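Long-range contact in metazoan TIR-STING fusion (Crassostrea gigas, PDB 6WT6), which joins a TIR domain to a STING ligand-binding domain in one chain and is a metazoan member of the STING family: residues Ile280-Glu290 with Lys302-Tyr310. Residues are numbered along the deposited sequence; the frame is centred on the assembly and turned at random.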
ATOM      1  N   ILE A 280     -11.624   0.971 -12.104  1.00 32.32           N
ATOM      2  CA  ILE A 280     -10.958   1.054 -10.805  1.00 32.05           C
ATOM      3  C   ILE A 280      -9.794   2.023 -10.990  1.00 34.66           C
ATOM      4  O   ILE A 280      -8.732   1.646 -11.492  1.00 31.16           O
ATOM      5  CB  ILE A 280     -10.482  -0.316 -10.314  1.00 30.11           C
ATOM      6  CG1 ILE A 280     -11.642  -1.309 -10.294  1.00 23.16           C
ATOM      7  CG2 ILE A 280      -9.854  -0.193  -8.933  1.00 30.38           C
ATOM      8  CD1 ILE A 280     -11.267  -2.675  -9.757  1.00 17.18           C
ATOM      9  N   GLY A 281      -9.993   3.285 -10.595  1.00 32.51           N
ATOM     10  CA  GLY A 281      -9.049   4.329 -10.958  1.00 26.68           C
ATOM     11  C   GLY A 281      -7.671   4.160 -10.347  1.00 29.67           C
ATOM     12  O   GLY A 281      -6.678   4.631 -10.911  1.00 31.12           O
ATOM     13  N   VAL A 282      -7.586   3.482  -9.199  1.00 25.27           N
ATOM     14  CA  VAL A 282      -6.313   3.386  -8.492  1.00 23.66           C
ATOM     15  C   VAL A 282      -5.293   2.560  -9.276  1.00 26.00           C
ATOM     16  O   VAL A 282      -4.082   2.784  -9.151  1.00 27.86           O
ATOM     17  CB  VAL A 282      -6.540   2.820  -7.075  1.00 28.02           C
ATOM     18  CG1 VAL A 282      -6.938   1.350  -7.129  1.00 27.59           C
ATOM     19  CG2 VAL A 282      -5.297   3.016  -6.212  1.00 32.47           C
ATOM     20  N   ILE A 283      -5.743   1.616 -10.108  1.00 25.98           N
ATOM     21  CA  ILE A 283      -4.787   0.764 -10.816  1.00 24.17           C
ATOM     22  C   ILE A 283      -3.972   1.548 -11.838  1.00 19.54           C
ATOM     23  O   ILE A 283      -2.872   1.119 -12.199  1.00 21.95           O
ATOM     24  CB  ILE A 283      -5.491  -0.430 -11.494  1.00 23.19           C
ATOM     25  CG1 ILE A 283      -6.309   0.032 -12.700  1.00 19.78           C
ATOM     26  CG2 ILE A 283      -6.367  -1.164 -10.487  1.00 27.12           C
ATOM     27  CD1 ILE A 283      -7.148  -1.067 -13.336  1.00 13.50           C
ATOM     28  N   HIS A 284      -4.468   2.704 -12.288  1.00 21.11           N
ATOM     29  CA  HIS A 284      -3.727   3.511 -13.254  1.00 23.29           C
ATOM     30  C   HIS A 284      -2.368   3.929 -12.711  1.00 26.70           C
ATOM     31  O   HIS A 284      -1.444   4.199 -13.489  1.00 31.10           O
ATOM     32  CB  HIS A 284      -4.541   4.746 -13.641  1.00 23.43           C
ATOM     33  CG  HIS A 284      -4.046   5.432 -14.876  1.00 24.13           C
ATOM     34  ND1 HIS A 284      -4.321   4.965 -16.143  1.00 25.60           N
ATOM     35  CD2 HIS A 284      -3.285   6.541 -15.038  1.00 26.10           C
ATOM     36  CE1 HIS A 284      -3.757   5.762 -17.033  1.00 27.44           C
ATOM     37  NE2 HIS A 284      -3.120   6.725 -16.389  1.00 26.95           N
ATOM     38  N   THR A 285      -2.236   3.993 -11.384  1.00 25.31           N
ATOM     39  CA  THR A 285      -0.960   4.325 -10.763  1.00 20.82           C
ATOM     40  C   THR A 285       0.119   3.321 -11.147  1.00 18.43           C
ATOM     41  O   THR A 285       1.267   3.704 -11.403  1.00 19.09           O
ATOM     42  CB  THR A 285      -1.135   4.384  -9.243  1.00 21.52           C
ATOM     43  OG1 THR A 285      -1.929   5.527  -8.908  1.00 20.94           O
ATOM     44  CG2 THR A 285       0.211   4.474  -8.532  1.00 23.66           C
ATOM     45  N   MET A 286      -0.232   2.032 -11.207  1.00 13.68           N
ATOM     46  CA  MET A 286       0.747   1.020 -11.590  1.00 17.83           C
ATOM     47  C   MET A 286       1.180   1.184 -13.045  1.00 19.43           C
ATOM     48  O   MET A 286       2.347   0.948 -13.377  1.00 19.32           O
ATOM     49  CB  MET A 286       0.181  -0.379 -11.339  1.00 20.42           C
ATOM     50  CG  MET A 286       0.168  -0.772  -9.862  1.00 23.93           C
ATOM     51  SD  MET A 286      -0.692  -2.322  -9.516  1.00 24.53           S
ATOM     52  CE  MET A 286      -2.399  -1.838  -9.743  1.00 17.10           C
ATOM     53  N   PHE A 287       0.263   1.586 -13.928  1.00 17.57           N
ATOM     54  CA  PHE A 287       0.655   1.902 -15.297  1.00 20.04           C
ATOM     55  C   PHE A 287       1.623   3.074 -15.333  1.00 21.31           C
ATOM     56  O   PHE A 287       2.624   3.040 -16.056  1.00 25.78           O
ATOM     57  CB  PHE A 287      -0.575   2.207 -16.154  1.00 21.60           C
ATOM     58  CG  PHE A 287      -0.244   2.843 -17.472  1.00 20.01           C
ATOM     59  CD1 PHE A 287       0.365   2.108 -18.472  1.00 16.57           C
ATOM     60  CD2 PHE A 287      -0.536   4.179 -17.708  1.00 22.40           C
ATOM     61  CE1 PHE A 287       0.675   2.689 -19.685  1.00 20.80           C
ATOM     62  CE2 PHE A 287      -0.227   4.766 -18.926  1.00 21.61           C
ATOM     63  CZ  PHE A 287       0.374   4.020 -19.915  1.00 21.35           C
ATOM     64  N   GLU A 288       1.348   4.118 -14.549  1.00 24.80           N
ATOM     65  CA  GLU A 288       2.247   5.265 -14.524  1.00 24.43           C
ATOM     66  C   GLU A 288       3.610   4.890 -13.952  1.00 20.55           C
ATOM     67  O   GLU A 288       4.644   5.339 -14.460  1.00 25.02           O
ATOM     68  CB  GLU A 288       1.610   6.412 -13.736  1.00 24.23           C
ATOM     69  CG  GLU A 288       0.719   7.297 -14.601  1.00 32.63           C
ATOM     70  CD  GLU A 288      -0.282   8.110 -13.805  1.00 46.60           C
ATOM     71  OE1 GLU A 288      -0.572   7.746 -12.643  1.00 48.50           O
ATOM     72  OE2 GLU A 288      -0.785   9.116 -14.348  1.00 51.49           O
ATOM     73  N   MET A 289       3.633   4.043 -12.921  1.00 22.43           N
ATOM     74  CA  MET A 289       4.899   3.617 -12.328  1.00 23.62           C
ATOM     75  C   MET A 289       5.726   2.799 -13.314  1.00 28.06           C
ATOM     76  O   MET A 289       6.950   2.962 -13.393  1.00 32.52           O
ATOM     77  CB  MET A 289       4.638   2.813 -11.049  1.00 19.56           C
ATOM     78  CG  MET A 289       4.039   3.622  -9.900  1.00 19.47           C
ATOM     79  SD  MET A 289       3.585   2.609  -8.470  1.00 24.52           S
ATOM     80  CE  MET A 289       5.193   2.091  -7.886  1.00 19.37           C
ATOM     81  N   GLU A 290       5.077   1.905 -14.067  1.00 25.63           N
ATOM     82  CA  GLU A 290       5.785   1.124 -15.078  1.00 25.27           C
ATOM     83  C   GLU A 290       6.380   2.030 -16.149  1.00 25.78           C
ATOM     84  O   GLU A 290       7.545   1.881 -16.532  1.00 22.77           O
ATOM     85  CB  GLU A 290       4.834   0.104 -15.710  1.00 26.32           C
ATOM     86  CG  GLU A 290       5.423  -0.653 -16.898  1.00 31.09           C
ATOM     87  CD  GLU A 290       4.361  -1.317 -17.761  1.00 32.94           C
ATOM     88  OE1 GLU A 290       3.325  -0.675 -18.040  1.00 32.19           O
ATOM     89  OE2 GLU A 290       4.561  -2.486 -18.158  1.00 32.93           O
ATOM     90  N   LYS A 302       4.168  -5.266 -12.464  1.00 26.32           N
ATOM     91  CA  LYS A 302       2.866  -4.631 -12.635  1.00 25.32           C
ATOM     92  C   LYS A 302       1.748  -5.666 -12.571  1.00 22.25           C
ATOM     93  O   LYS A 302       0.704  -5.426 -11.954  1.00 18.82           O
ATOM     94  CB  LYS A 302       2.818  -3.860 -13.955  1.00 22.01           C
ATOM     95  CG  LYS A 302       1.524  -3.082 -14.145  1.00 21.69           C
ATOM     96  CD  LYS A 302       1.491  -2.291 -15.439  1.00 17.78           C
ATOM     97  CE  LYS A 302       1.290  -3.195 -16.644  1.00 20.89           C
ATOM     98  NZ  LYS A 302       1.078  -2.403 -17.891  1.00 24.21           N
ATOM     99  N   TYR A 303       1.963  -6.833 -13.179  1.00 24.06           N
ATOM    100  CA  TYR A 303       0.958  -7.890 -13.129  1.00 24.45           C
ATOM    101  C   TYR A 303       0.858  -8.495 -11.734  1.00 28.54           C
ATOM    102  O   TYR A 303      -0.246  -8.738 -11.235  1.00 27.22           O
ATOM    103  CB  TYR A 303       1.281  -8.970 -14.159  1.00 22.26           C
ATOM    104  CG  TYR A 303       1.222  -8.492 -15.593  1.00 21.74           C
ATOM    105  CD1 TYR A 303       0.346  -7.486 -15.973  1.00 19.52           C
ATOM    106  CD2 TYR A 303       2.042  -9.050 -16.565  1.00 24.36           C
ATOM    107  CE1 TYR A 303       0.284  -7.048 -17.276  1.00 21.47           C
ATOM    108  CE2 TYR A 303       1.988  -8.615 -17.878  1.00 28.50           C
ATOM    109  CZ  TYR A 303       1.107  -7.613 -18.226  1.00 25.72           C
ATOM    110  OH  TYR A 303       1.039  -7.171 -19.525  1.00 26.86           O
ATOM    111  N   VAL A 304       2.000  -8.742 -11.088  1.00 28.28           N
ATOM    112  CA  VAL A 304       1.994  -9.348  -9.758  1.00 29.92           C
ATOM    113  C   VAL A 304       1.348  -8.411  -8.744  1.00 27.88           C
ATOM    114  O   VAL A 304       0.472  -8.818  -7.968  1.00 27.13           O
ATOM    115  CB  VAL A 304       3.422  -9.737  -9.339  1.00 26.75           C
ATOM    116  CG1 VAL A 304       3.467 -10.065  -7.854  1.00 22.88           C
ATOM    117  CG2 VAL A 304       3.911 -10.917 -10.167  1.00 22.06           C
ATOM    118  N   GLN A 305       1.778  -7.145  -8.732  1.00 22.82           N
ATOM    119  CA  GLN A 305       1.192  -6.156  -7.830  1.00 18.18           C
ATOM    120  C   GLN A 305      -0.312  -6.032  -8.044  1.00 27.67           C
ATOM    121  O   GLN A 305      -1.082  -5.956  -7.076  1.00 27.25           O
ATOM    122  CB  GLN A 305       1.863  -4.796  -8.027  1.00 14.09           C
ATOM    123  CG  GLN A 305       3.336  -4.741  -7.639  1.00 21.39           C
ATOM    124  CD  GLN A 305       3.563  -4.393  -6.183  1.00 27.87           C
ATOM    125  OE1 GLN A 305       2.644  -4.449  -5.364  1.00 28.48           O
ATOM    126  NE2 GLN A 305       4.795  -4.019  -5.853  1.00 31.26           N
ATOM    127  N   SER A 306      -0.755  -6.022  -9.304  1.00 25.15           N
ATOM    128  CA  SER A 306      -2.171  -5.803  -9.580  1.00 23.02           C
ATOM    129  C   SER A 306      -3.026  -7.017  -9.221  1.00 22.03           C
ATOM    130  O   SER A 306      -4.218  -6.859  -8.928  1.00 27.88           O
ATOM    131  CB  SER A 306      -2.367  -5.418 -11.048  1.00 25.37           C
ATOM    132  OG  SER A 306      -1.882  -6.425 -11.912  1.00 26.87           O
ATOM    133  N   MET A 307      -2.456  -8.229  -9.246  1.00 15.27           N
ATOM    134  CA  MET A 307      -3.208  -9.400  -8.794  1.00 20.32           C
ATOM    135  C   MET A 307      -3.240  -9.503  -7.271  1.00 23.82           C
ATOM    136  O   MET A 307      -4.222 -10.001  -6.709  1.00 22.17           O
ATOM    137  CB  MET A 307      -2.630 -10.688  -9.389  1.00 26.23           C
ATOM    138  CG  MET A 307      -2.793 -10.804 -10.903  1.00 34.31           C
ATOM    139  SD  MET A 307      -4.381 -10.165 -11.483  1.00 40.46           S
ATOM    140  CE  MET A 307      -5.487 -11.449 -10.964  1.00 35.47           C
ATOM    141  N   ARG A 308      -2.179  -9.059  -6.594  1.00 24.49           N
ATOM    142  CA  ARG A 308      -2.226  -8.938  -5.143  1.00 26.06           C
ATOM    143  C   ARG A 308      -3.263  -7.908  -4.722  1.00 24.49           C
ATOM    144  O   ARG A 308      -4.049  -8.148  -3.798  1.00 17.57           O
ATOM    145  CB  ARG A 308      -0.848  -8.568  -4.596  1.00 27.41           C
ATOM    146  CG  ARG A 308       0.148  -9.704  -4.582  1.00 30.84           C
ATOM    147  CD  ARG A 308       1.534  -9.174  -4.297  1.00 38.43           C
ATOM    148  NE  ARG A 308       2.501 -10.247  -4.102  1.00 46.55           N
ATOM    149  CZ  ARG A 308       3.808 -10.056  -3.979  1.00 49.93           C
ATOM    150  NH1 ARG A 308       4.308  -8.827  -4.036  1.00 57.73           N
ATOM    151  NH2 ARG A 308       4.615 -11.091  -3.802  1.00 48.64           N
ATOM    152  N   PHE A 309      -3.277  -6.752  -5.394  1.00 21.15           N
ATOM    153  CA  PHE A 309      -4.317  -5.760  -5.145  1.00 18.31           C
ATOM    154  C   PHE A 309      -5.699  -6.353  -5.384  1.00 22.65           C
ATOM    155  O   PHE A 309      -6.610  -6.195  -4.561  1.00 23.91           O
ATOM    156  CB  PHE A 309      -4.100  -4.533  -6.032  1.00 14.79           C
ATOM    157  CG  PHE A 309      -5.324  -3.655  -6.162  1.00 20.77           C
ATOM    158  CD1 PHE A 309      -5.758  -2.874  -5.093  1.00 17.06           C
ATOM    159  CD2 PHE A 309      -6.041  -3.614  -7.344  1.00 17.40           C
ATOM    160  CE1 PHE A 309      -6.879  -2.066  -5.214  1.00 15.93           C
ATOM    161  CE2 PHE A 309      -7.164  -2.811  -7.469  1.00 19.37           C
ATOM    162  CZ  PHE A 309      -7.585  -2.036  -6.399  1.00 18.45           C
ATOM    163  N   TYR A 310      -5.865  -7.039  -6.516  1.00 23.61           N
ATOM    164  CA  TYR A 310      -7.141  -7.657  -6.859  1.00 26.15           C
ATOM    165  C   TYR A 310      -7.581  -8.642  -5.785  1.00 26.68           C
ATOM    166  O   TYR A 310      -8.746  -8.654  -5.375  1.00 25.95           O
ATOM    167  CB  TYR A 310      -7.003  -8.340  -8.223  1.00 33.73           C
ATOM    168  CG  TYR A 310      -8.223  -9.070  -8.731  1.00 39.18           C
ATOM    169  CD1 TYR A 310      -9.403  -8.393  -9.002  1.00 39.97           C
ATOM    170  CD2 TYR A 310      -8.179 -10.433  -8.981  1.00 40.26           C
ATOM    171  CE1 TYR A 310     -10.510  -9.062  -9.479  1.00 41.92           C
ATOM    172  CE2 TYR A 310      -9.278 -11.109  -9.459  1.00 41.15           C
ATOM    173  CZ  TYR A 310     -10.441 -10.418  -9.708  1.00 40.99           C
ATOM    174  OH  TYR A 310     -11.542 -11.089 -10.184  1.00 39.50           O
TER
HETATM  175  O   HOH W   1       2.197  -3.991 -19.852  1.00 48.93           O
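Lys-302 reaches across to helix 284-290 and ends in a salt bridge with Glu-290. Its CG lies anti to the backbone N (chi1 -175°) and points the chain at the neighbouring helix. CB leads to CG, which packs against CB of Met-286 at 4.1 Å. CD passes the carbonyl O of Met-286 and comes alongside the Glu-290 carboxylate. The chain then bends at chi3 (74°), and CE rests near both carboxylate oxygens. At the tip, NZ donates to OE1 of Glu-290 over 2.8 Å. It arrives from above the carboxylate plane, 38° out of it. A water accepts from NZ and donates to OE2 of Glu-290, so it bridges the same two groups. Ser-223 O also accepts from NZ, and Thr-299 OG1 bonds OE2.

One turn before Glu-290, Met-286 lies between the helices. Its SD lies 3.7 Å from N of Ser-306, and its CE meets CB of Ser-306. Farther along, the Phe-309 ring is packed by three aliphatic branches. Ile-280 CG2 sits at its edge, Val-282 CG1 is 3.5 Å from CZ, and Ile-283 CG2 is 3.5 Å from CE2. Phe-179 of helix 176-204 touches Phe-309 as well.

Helix 284-290 and helix 302-310 run nearly antiparallel, their axes 10.3 Å apart at closest approach. This is an antiparallel helical hairpin in the alpha/beta fold of the STING ligand-binding domain that follows strand 272-279 after a short turn.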